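Long-range contacts in capsule biosynthesis protein CapD proenzyme (Bacillus anthracis, PDB 3G9K), which cleaves the poly-gamma-D-glutamate capsule and joins it through an amide bond to meso-diaminopimelic acid of the peptidoglycan: residues Asp46-Val50 against Ser117-Leu123; Lys78-Tyr84 against Tyr110-Tyr115. One frame throughout, in Å; residues are numbered along the deposited sequence.

Contact 1: Asp46-Val50 against Ser117-Leu123; sequences DAAIV and SLPMGEL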
ATOM      1  N   ASP A  46       5.410   9.820 -13.455  1.00 21.02           N
ATOM      2  CA  ASP A  46       4.205   9.990 -14.286  1.00 21.65           C
ATOM      3  C   ASP A  46       3.270   8.775 -14.333  1.00 20.20           C
ATOM      4  O   ASP A  46       2.035   8.889 -14.191  1.00 20.06           O
ATOM      5  CB  ASP A  46       4.638  10.355 -15.688  1.00 22.51           C
ATOM      6  CG  ASP A  46       5.177  11.771 -15.778  1.00 25.35           C
ATOM      7  OD1 ASP A  46       5.129  12.528 -14.784  1.00 25.43           O
ATOM      8  OD2 ASP A  46       5.630  12.128 -16.870  1.00 28.50           O
ATOM      9  N   ALA A  47       3.843   7.598 -14.567  1.00 18.97           N
ATOM     10  CA  ALA A  47       3.088   6.357 -14.505  1.00 18.23           C
ATOM     11  C   ALA A  47       2.451   6.122 -13.128  1.00 17.39           C
ATOM     12  O   ALA A  47       1.361   5.596 -13.048  1.00 17.78           O
ATOM     13  CB  ALA A  47       3.973   5.163 -14.885  1.00 17.51           C
ATOM     14  N   ALA A  48       3.150   6.466 -12.056  1.00 16.05           N
ATOM     15  CA  ALA A  48       2.627   6.264 -10.695  1.00 16.08           C
ATOM     16  C   ALA A  48       1.381   7.146 -10.423  1.00 15.67           C
ATOM     17  O   ALA A  48       0.441   6.735  -9.751  1.00 13.78           O
ATOM     18  CB  ALA A  48       3.738   6.581  -9.651  1.00 15.22           C
ATOM     19  N   ILE A  49       1.364   8.345 -10.995  1.00 16.27           N
ATOM     20  CA  ILE A  49       0.230   9.244 -10.839  1.00 16.29           C
ATOM     21  C   ILE A  49      -0.949   8.678 -11.592  1.00 16.53           C
ATOM     22  O   ILE A  49      -2.099   8.649 -11.087  1.00 17.49           O
ATOM     23  CB  ILE A  49       0.545  10.675 -11.361  1.00 17.32           C
ATOM     24  CG1 ILE A  49       1.558  11.339 -10.436  1.00 16.77           C
ATOM     25  CG2 ILE A  49      -0.748  11.470 -11.524  1.00 16.69           C
ATOM     26  CD1 ILE A  49       2.265  12.625 -10.976  1.00 16.24           C
ATOM     27  N   VAL A  50      -0.682   8.231 -12.804  1.00 16.40           N
ATOM     28  CA  VAL A  50      -1.725   7.583 -13.623  1.00 15.31           C
ATOM     29  C   VAL A  50      -2.295   6.339 -12.905  1.00 14.92           C
ATOM     30  O   VAL A  50      -3.501   6.176 -12.773  1.00 16.47           O
ATOM     31  CB  VAL A  50      -1.155   7.177 -14.974  1.00 16.25           C
ATOM     32  CG1 VAL A  50      -2.105   6.293 -15.675  1.00 16.84           C
ATOM     33  CG2 VAL A  50      -0.831   8.444 -15.816  1.00 17.72           C
ATOM     34  N   SER A 117       6.833  14.856 -15.139  1.00 25.39           N
ATOM     35  CA  SER A 117       7.319  15.329 -16.438  1.00 25.61           C
ATOM     36  C   SER A 117       6.213  15.817 -17.348  1.00 25.62           C
ATOM     37  O   SER A 117       6.232  16.966 -17.813  1.00 26.55           O
ATOM     38  CB  SER A 117       8.113  14.221 -17.143  1.00 25.93           C
ATOM     39  OG  SER A 117       9.386  14.124 -16.559  1.00 28.35           O
ATOM     40  N   LEU A 118       5.253  14.954 -17.611  1.00 24.41           N
ATOM     41  CA  LEU A 118       4.140  15.310 -18.475  1.00 25.37           C
ATOM     42  C   LEU A 118       3.174  16.234 -17.697  1.00 25.07           C
ATOM     43  O   LEU A 118       3.184  16.251 -16.470  1.00 24.73           O
ATOM     44  CB  LEU A 118       3.443  14.045 -18.954  1.00 24.93           C
ATOM     45  CG  LEU A 118       4.245  13.134 -19.910  1.00 27.03           C
ATOM     46  CD1 LEU A 118       3.662  11.709 -20.052  1.00 26.96           C
ATOM     47  CD2 LEU A 118       4.301  13.801 -21.279  1.00 30.37           C
ATOM     48  N   PRO A 119       2.375  17.050 -18.410  1.00 26.03           N
ATOM     49  CA  PRO A 119       1.357  17.841 -17.711  1.00 25.36           C
ATOM     50  C   PRO A 119       0.311  16.972 -17.022  1.00 24.34           C
ATOM     51  O   PRO A 119      -0.007  15.876 -17.498  1.00 24.64           O
ATOM     52  CB  PRO A 119       0.684  18.627 -18.843  1.00 25.60           C
ATOM     53  CG  PRO A 119       0.998  17.876 -20.065  1.00 27.22           C
ATOM     54  CD  PRO A 119       2.348  17.280 -19.859  1.00 26.20           C
HETATM   55  N   MSE A 120      -0.222  17.513 -15.929  1.00 27.83           N
HETATM   56  CA  MSE A 120      -1.157  16.773 -15.096  1.00 27.29           C
HETATM   57  C   MSE A 120      -2.403  16.318 -15.845  1.00 27.08           C
HETATM   58  O   MSE A 120      -2.838  15.175 -15.696  1.00 26.76           O
HETATM   59  CB  MSE A 120      -1.533  17.611 -13.875  1.00 27.52           C
HETATM   60  CG  MSE A 120      -2.279  16.833 -12.842  1.00 27.90           C
HETATM   61 SE   MSE A 120      -1.167  15.339 -12.285  0.50 22.21          SE
HETATM   62  CE  MSE A 120      -1.028  15.822 -10.439  1.00 28.61           C
ATOM     63  N   GLY A 121      -2.958  17.193 -16.666  1.00 21.25           N
ATOM     64  CA  GLY A 121      -4.190  16.873 -17.326  1.00 20.36           C
ATOM     65  C   GLY A 121      -4.169  15.530 -18.003  1.00 20.73           C
ATOM     66  O   GLY A 121      -5.057  14.747 -17.866  1.00 22.47           O
ATOM     67  N   GLU A 122      -3.127  15.290 -18.756  1.00 20.77           N
ATOM     68  CA  GLU A 122      -2.950  14.032 -19.483  1.00 21.72           C
ATOM     69  C   GLU A 122      -2.957  12.809 -18.564  1.00 21.05           C
ATOM     70  O   GLU A 122      -3.506  11.761 -18.892  1.00 22.68           O
ATOM     71  CB  GLU A 122      -1.597  13.988 -20.210  1.00 22.48           C
ATOM     72  CG  GLU A 122      -1.352  14.994 -21.264  1.00 25.00           C
ATOM     73  CD  GLU A 122       0.044  14.855 -21.901  1.00 25.14           C
ATOM     74  OE1 GLU A 122       0.737  13.821 -21.696  1.00 31.68           O
ATOM     75  OE2 GLU A 122       0.450  15.773 -22.616  1.00 30.18           O
ATOM     76  N   LEU A 123      -2.288  12.948 -17.435  1.00 18.54           N
ATOM     77  CA  LEU A 123      -2.171  11.873 -16.460  1.00 18.65           C
ATOM     78  C   LEU A 123      -3.481  11.470 -15.754  1.00 18.63           C
ATOM     79  O   LEU A 123      -3.613  10.317 -15.359  1.00 18.19           O
ATOM     80  CB  LEU A 123      -1.120  12.272 -15.456  1.00 18.35           C
ATOM     81  CG  LEU A 123       0.259  12.643 -16.023  1.00 19.85           C
ATOM     82  CD1 LEU A 123       1.212  13.034 -14.876  1.00 17.08           C
ATOM     83  CD2 LEU A 123       0.916  11.518 -16.878  1.00 18.11           C
TER
HETATM   84  O   HOH W   1      -5.355   8.259 -14.556  1.00 24.53           O
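Asp-46 turns its carboxylate onto two consecutive backbone N-H groups in the loop ahead of helix 120-133. The amide of Ser-117 gives a hydrogen bond to OD1 (N to OD1 2.9 Å, 159° at the hydrogen), and that of Leu-118 gives one to OD2 (N to OD2 2.9 Å, 164°). OD1 accepts through its syn lone pair; OD2 is also met on the syn side, but with the donor 29° out of the carboxylate plane. Two bonds to two oxygens fix the rotation of the carboxylate, and the two amides probably offset part of the charge of this buried acid. Beyond the polar end, Leu-123 points at helix 44-58 and divides its branches between two residues. Leu-123 CD1 lies 4.1 Å from Ile-49 CD1, whereas Leu-123 CD2 sits 3.7 Å from Val-50 CG2, the leucine and valine side chains crossing at about a right angle. Ile-49 CG2, anti to its own backbone nitrogen, reaches both Leu-123 CB and the selenium of Met-120, a selenomethionine; SE is 4.0 Å from CG2, brought there by a chain bent at chi2 and chi3. This helix packing belongs to the N-terminal polypeptide of a two-chain gamma-glutamyltransferase-family enzyme: helix 44-58 lies against the first turn of helix 120-133, with Pro-119 at the N-cap position. At the far end a water donates to Leu-123 O, the water oxygen 2.8 Å from Leu-123 O, and weakly to Val-50 O, linking the two backbones. In the next shell Ser-43 OG is hydrogen-bonded to Asp-46 N, His-112 of helix 104-115 packs on Ile-49, Met-120 and Leu-123, and Val-37 of helix 28-39 touches Val-50. Ala-47 and Ala-48 pack on Ile-6 of the other chain of the assembly.

Contact 2: Lys78-Tyr84 against Tyr110-Tyr115; sequences KETFIDY and YIHDNY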
ATOM      1  N   LYS A  78      18.712  10.344  -6.483  1.00 38.45           N
ATOM      2  CA  LYS A  78      17.917  10.937  -5.403  1.00 36.82           C
ATOM      3  C   LYS A  78      17.056   9.868  -4.708  1.00 34.91           C
ATOM      4  O   LYS A  78      16.677   8.886  -5.342  1.00 33.43           O
ATOM      5  CB  LYS A  78      17.027  12.051  -5.987  1.00 37.37           C
ATOM      6  CG  LYS A  78      16.589  13.093  -4.957  1.00 38.97           C
ATOM      7  CD  LYS A  78      15.613  14.136  -5.520  1.00 38.58           C
ATOM      8  CE  LYS A  78      15.798  15.497  -4.806  1.00 40.82           C
ATOM      9  NZ  LYS A  78      14.673  16.493  -5.069  1.00 42.54           N
ATOM     10  N   GLU A  79      16.787  10.070  -3.412  1.00 33.05           N
ATOM     11  CA  GLU A  79      15.810   9.286  -2.644  1.00 32.26           C
ATOM     12  C   GLU A  79      14.820  10.227  -1.958  1.00 30.76           C
ATOM     13  O   GLU A  79      15.220  11.123  -1.219  1.00 30.35           O
ATOM     14  CB  GLU A  79      16.490   8.446  -1.552  1.00 32.79           C
ATOM     15  CG  GLU A  79      17.634   7.581  -2.026  1.00 34.78           C
ATOM     16  CD  GLU A  79      18.975   8.318  -2.079  1.00 38.41           C
ATOM     17  OE1 GLU A  79      19.231   9.171  -1.195  1.00 39.66           O
ATOM     18  OE2 GLU A  79      19.757   8.022  -3.012  1.00 39.98           O
ATOM     19  N   THR A  80      13.530   9.995  -2.153  1.00 28.80           N
ATOM     20  CA  THR A  80      12.488  10.881  -1.626  1.00 28.07           C
ATOM     21  C   THR A  80      11.319  10.059  -1.116  1.00 25.08           C
ATOM     22  O   THR A  80      10.972   9.032  -1.708  1.00 23.12           O
ATOM     23  CB  THR A  80      11.900  11.807  -2.717  1.00 28.74           C
ATOM     24  OG1 THR A  80      12.940  12.394  -3.518  1.00 32.76           O
ATOM     25  CG2 THR A  80      11.073  12.917  -2.071  1.00 29.70           C
ATOM     26  N   PHE A  81      10.711  10.526  -0.044  1.00 22.15           N
ATOM     27  CA  PHE A  81       9.456   9.970   0.432  1.00 22.18           C
ATOM     28  C   PHE A  81       8.403  11.088   0.501  1.00 21.77           C
ATOM     29  O   PHE A  81       8.617  12.090   1.158  1.00 22.61           O
ATOM     30  CB  PHE A  81       9.580   9.317   1.816  1.00 21.33           C
ATOM     31  CG  PHE A  81       8.316   8.638   2.235  1.00 20.95           C
ATOM     32  CD1 PHE A  81       8.023   7.370   1.770  1.00 23.13           C
ATOM     33  CD2 PHE A  81       7.383   9.289   3.002  1.00 20.91           C
ATOM     34  CE1 PHE A  81       6.822   6.749   2.099  1.00 20.92           C
ATOM     35  CE2 PHE A  81       6.182   8.662   3.331  1.00 22.11           C
ATOM     36  CZ  PHE A  81       5.927   7.384   2.880  1.00 20.58           C
ATOM     37  N   ILE A  82       7.295  10.951  -0.223  1.00 21.84           N
ATOM     38  CA  ILE A  82       6.226  11.934  -0.096  1.00 21.31           C
ATOM     39  C   ILE A  82       5.058  11.375   0.762  1.00 21.57           C
ATOM     40  O   ILE A  82       4.462  10.347   0.439  1.00 20.88           O
ATOM     41  CB  ILE A  82       5.707  12.405  -1.446  1.00 21.03           C
ATOM     42  CG1 ILE A  82       6.864  12.695  -2.399  1.00 23.42           C
ATOM     43  CG2 ILE A  82       4.782  13.609  -1.237  1.00 18.29           C
ATOM     44  CD1 ILE A  82       7.905  13.589  -1.792  1.00 28.38           C
ATOM     45  N   ASP A  83       4.784  12.064   1.860  1.00 21.78           N
ATOM     46  CA  ASP A  83       3.741  11.727   2.803  1.00 21.38           C
ATOM     47  C   ASP A  83       2.473  12.537   2.486  1.00 21.96           C
ATOM     48  O   ASP A  83       2.407  13.741   2.766  1.00 21.75           O
ATOM     49  CB  ASP A  83       4.236  12.036   4.229  1.00 22.01           C
ATOM     50  CG  ASP A  83       3.203  11.664   5.311  1.00 23.41           C
ATOM     51  OD1 ASP A  83       2.003  11.494   4.994  1.00 25.02           O
ATOM     52  OD2 ASP A  83       3.586  11.480   6.483  1.00 26.75           O
ATOM     53  N   TYR A  84       1.458  11.875   1.924  1.00 20.13           N
ATOM     54  CA  TYR A  84       0.155  12.505   1.682  1.00 19.77           C
ATOM     55  C   TYR A  84      -0.975  11.765   2.444  1.00 19.69           C
ATOM     56  O   TYR A  84      -2.103  11.612   1.984  1.00 18.54           O
ATOM     57  CB  TYR A  84      -0.118  12.648   0.171  1.00 19.22           C
ATOM     58  CG  TYR A  84       0.173  11.372  -0.637  1.00 17.70           C
ATOM     59  CD1 TYR A  84      -0.831  10.492  -0.974  1.00 17.04           C
ATOM     60  CD2 TYR A  84       1.455  11.069  -1.041  1.00 18.65           C
ATOM     61  CE1 TYR A  84      -0.556   9.347  -1.678  1.00 14.37           C
ATOM     62  CE2 TYR A  84       1.737   9.930  -1.726  1.00 18.22           C
ATOM     63  CZ  TYR A  84       0.721   9.073  -2.072  1.00 17.82           C
ATOM     64  OH  TYR A  84       1.032   7.918  -2.760  1.00 15.98           O
ATOM     65  N   TYR A 110       1.579  17.620  -5.865  1.00 21.17           N
ATOM     66  CA  TYR A 110       2.925  17.894  -5.353  1.00 20.52           C
ATOM     67  C   TYR A 110       4.007  17.029  -6.015  1.00 20.38           C
ATOM     68  O   TYR A 110       5.077  17.502  -6.398  1.00 19.88           O
ATOM     69  CB  TYR A 110       2.995  17.681  -3.842  1.00 23.84           C
ATOM     70  CG  TYR A 110       4.345  18.062  -3.265  1.00 24.19           C
ATOM     71  CD1 TYR A 110       5.450  17.218  -3.402  1.00 28.54           C
ATOM     72  CD2 TYR A 110       4.532  19.300  -2.625  1.00 26.97           C
ATOM     73  CE1 TYR A 110       6.685  17.587  -2.927  1.00 28.62           C
ATOM     74  CE2 TYR A 110       5.779  19.672  -2.133  1.00 28.24           C
ATOM     75  CZ  TYR A 110       6.833  18.817  -2.293  1.00 28.29           C
ATOM     76  OH  TYR A 110       8.072  19.180  -1.819  1.00 30.49           O
ATOM     77  N   ILE A 111       3.711  15.742  -6.120  1.00 19.27           N
ATOM     78  CA  ILE A 111       4.568  14.782  -6.803  1.00 19.58           C
ATOM     79  C   ILE A 111       4.748  15.176  -8.245  1.00 19.95           C
ATOM     80  O   ILE A 111       5.846  15.211  -8.750  1.00 19.53           O
ATOM     81  CB  ILE A 111       3.968  13.348  -6.704  1.00 20.11           C
ATOM     82  CG1 ILE A 111       4.112  12.884  -5.240  1.00 19.26           C
ATOM     83  CG2 ILE A 111       4.655  12.365  -7.732  1.00 17.97           C
ATOM     84  CD1 ILE A 111       3.265  11.611  -4.797  1.00 16.84           C
ATOM     85  N   HIS A 112       3.644  15.455  -8.941  1.00 21.47           N
ATOM     86  CA  HIS A 112       3.772  15.902 -10.301  1.00 22.62           C
ATOM     87  C   HIS A 112       4.669  17.145 -10.467  1.00 23.39           C
ATOM     88  O   HIS A 112       5.552  17.165 -11.333  1.00 23.31           O
ATOM     89  CB  HIS A 112       2.404  16.236 -10.892  1.00 23.07           C
ATOM     90  CG  HIS A 112       2.508  16.935 -12.206  1.00 24.60           C
ATOM     91  ND1 HIS A 112       2.653  18.304 -12.305  1.00 24.50           N
ATOM     92  CD2 HIS A 112       2.594  16.447 -13.464  1.00 24.88           C
ATOM     93  CE1 HIS A 112       2.795  18.628 -13.580  1.00 24.57           C
ATOM     94  NE2 HIS A 112       2.787  17.522 -14.300  1.00 23.64           N
ATOM     95  N   ASP A 113       4.410  18.177  -9.672  1.00 22.86           N
ATOM     96  CA  ASP A 113       5.073  19.468  -9.857  1.00 24.14           C
ATOM     97  C   ASP A 113       6.550  19.413  -9.503  1.00 25.34           C
ATOM     98  O   ASP A 113       7.352  20.226  -9.990  1.00 26.20           O
ATOM     99  CB  ASP A 113       4.413  20.524  -8.998  1.00 23.75           C
ATOM    100  CG  ASP A 113       3.033  20.893  -9.495  1.00 25.01           C
ATOM    101  OD1 ASP A 113       2.569  20.388 -10.551  1.00 28.00           O
ATOM    102  OD2 ASP A 113       2.391  21.685  -8.806  1.00 30.66           O
ATOM    103  N   ASN A 114       6.928  18.467  -8.657  1.00 25.78           N
ATOM    104  CA  ASN A 114       8.295  18.432  -8.181  1.00 26.02           C
ATOM    105  C   ASN A 114       9.117  17.274  -8.734  1.00 26.58           C
ATOM    106  O   ASN A 114      10.363  17.362  -8.764  1.00 26.15           O
ATOM    107  CB  ASN A 114       8.323  18.450  -6.658  1.00 27.20           C
ATOM    108  CG  ASN A 114       7.796  19.755  -6.087  1.00 27.93           C
ATOM    109  OD1 ASN A 114       8.476  20.792  -6.139  1.00 27.66           O
ATOM    110  ND2 ASN A 114       6.567  19.730  -5.576  1.00 28.27           N
ATOM    111  N   TYR A 115       8.462  16.203  -9.198  1.00 30.26           N
ATOM    112  CA  TYR A 115       9.142  14.995  -9.703  1.00 30.30           C
ATOM    113  C   TYR A 115       8.591  14.458 -11.030  1.00 29.92           C
ATOM    114  O   TYR A 115       9.139  13.516 -11.610  1.00 29.91           O
ATOM    115  CB  TYR A 115       9.133  13.893  -8.628  1.00 30.32           C
ATOM    116  CG  TYR A 115       9.599  14.379  -7.266  1.00 31.84           C
ATOM    117  CD1 TYR A 115      10.963  14.459  -6.947  1.00 33.79           C
ATOM    118  CD2 TYR A 115       8.675  14.780  -6.306  1.00 32.65           C
ATOM    119  CE1 TYR A 115      11.381  14.922  -5.686  1.00 34.56           C
ATOM    120  CE2 TYR A 115       9.075  15.239  -5.064  1.00 34.72           C
ATOM    121  CZ  TYR A 115      10.425  15.310  -4.758  1.00 34.95           C
ATOM    122  OH  TYR A 115      10.777  15.768  -3.513  1.00 37.82           O
TER
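Tyr-115 brings its hydroxyl to a methyl group: OH lies 3.2 Å from Thr-80 CG2, and no hydrogen bond joins strand 79-83 to helix 104-115 across these segments. Three residues of the first segment gather round this ring. Lys-78 NZ comes to its edge, near the ring plane and 3.7 Å from Tyr-115 CE1, with the lysine chain running at about a right angle to the tyrosine; this is not the over-the-face placement of a cation-pi pair. Thr-80 and Ile-82 meet the ring obliquely, each pointing toward Tyr-115 as Tyr-115 points toward it, and Ile-82 CD1 is 3.8 Å from Tyr-115 CE2. Ile-82 also slides antiparallel past Ile-111, its CG1 4.0 Å from Ile-111 CG1, while its CG2 reaches Tyr-110 CD1. Tyr-84 has CG between its backbone N and carbonyl carbon (chi1 47°), and its CE2 meets Ile-111 CD1 at 3.8 Å. Within the helix, Asn-114 ND2 donates to Tyr-110 O (2.8 Å, 152°) and also stands 3.2 Å above the centre of the ring of the same Tyr-110. The Tyr-84 hydroxyl is hydrogen-bonded to Asn-18 of the other chain of the assembly. The strand and helix segments run nearly antiparallel, at 153°, their axes 10.7 Å apart, as where a helix covers one face of a beta-sheet. Strand 79-83 is an inner strand between 68-74 and 219-228; Val-220 touches Thr-80, Ile-82 and Tyr-110, and Val-45 and Ile-49 of helix 44-58 also touch Ile-111.

How the contacts relate
The centres of contacts 1 and 2 lie about 13 Å apart. Along the chain the order is 46-50, 78-84, 110-115, 117-123, so the pair of contact 2 falls wholly between the two segments of contact 1. Helix 104-115 is followed, after a short loop, by helix 120-133, and the two contacts meet there: Leu-118 O approaches His-112 NE2 at 2.5 Å, a probable hydrogen bond, and Ile-49 CD1 lies 3.6 Å from His-112 CB. Contact 2 joins helix 104-115 to the four-stranded antiparallel sheet; contact 1 joins the following helix to helix 44-58. Through His-112, helix 104-115 thus connects the sheet with the 44-58/120-133 helix pair, making the contacts successive layers of one fold.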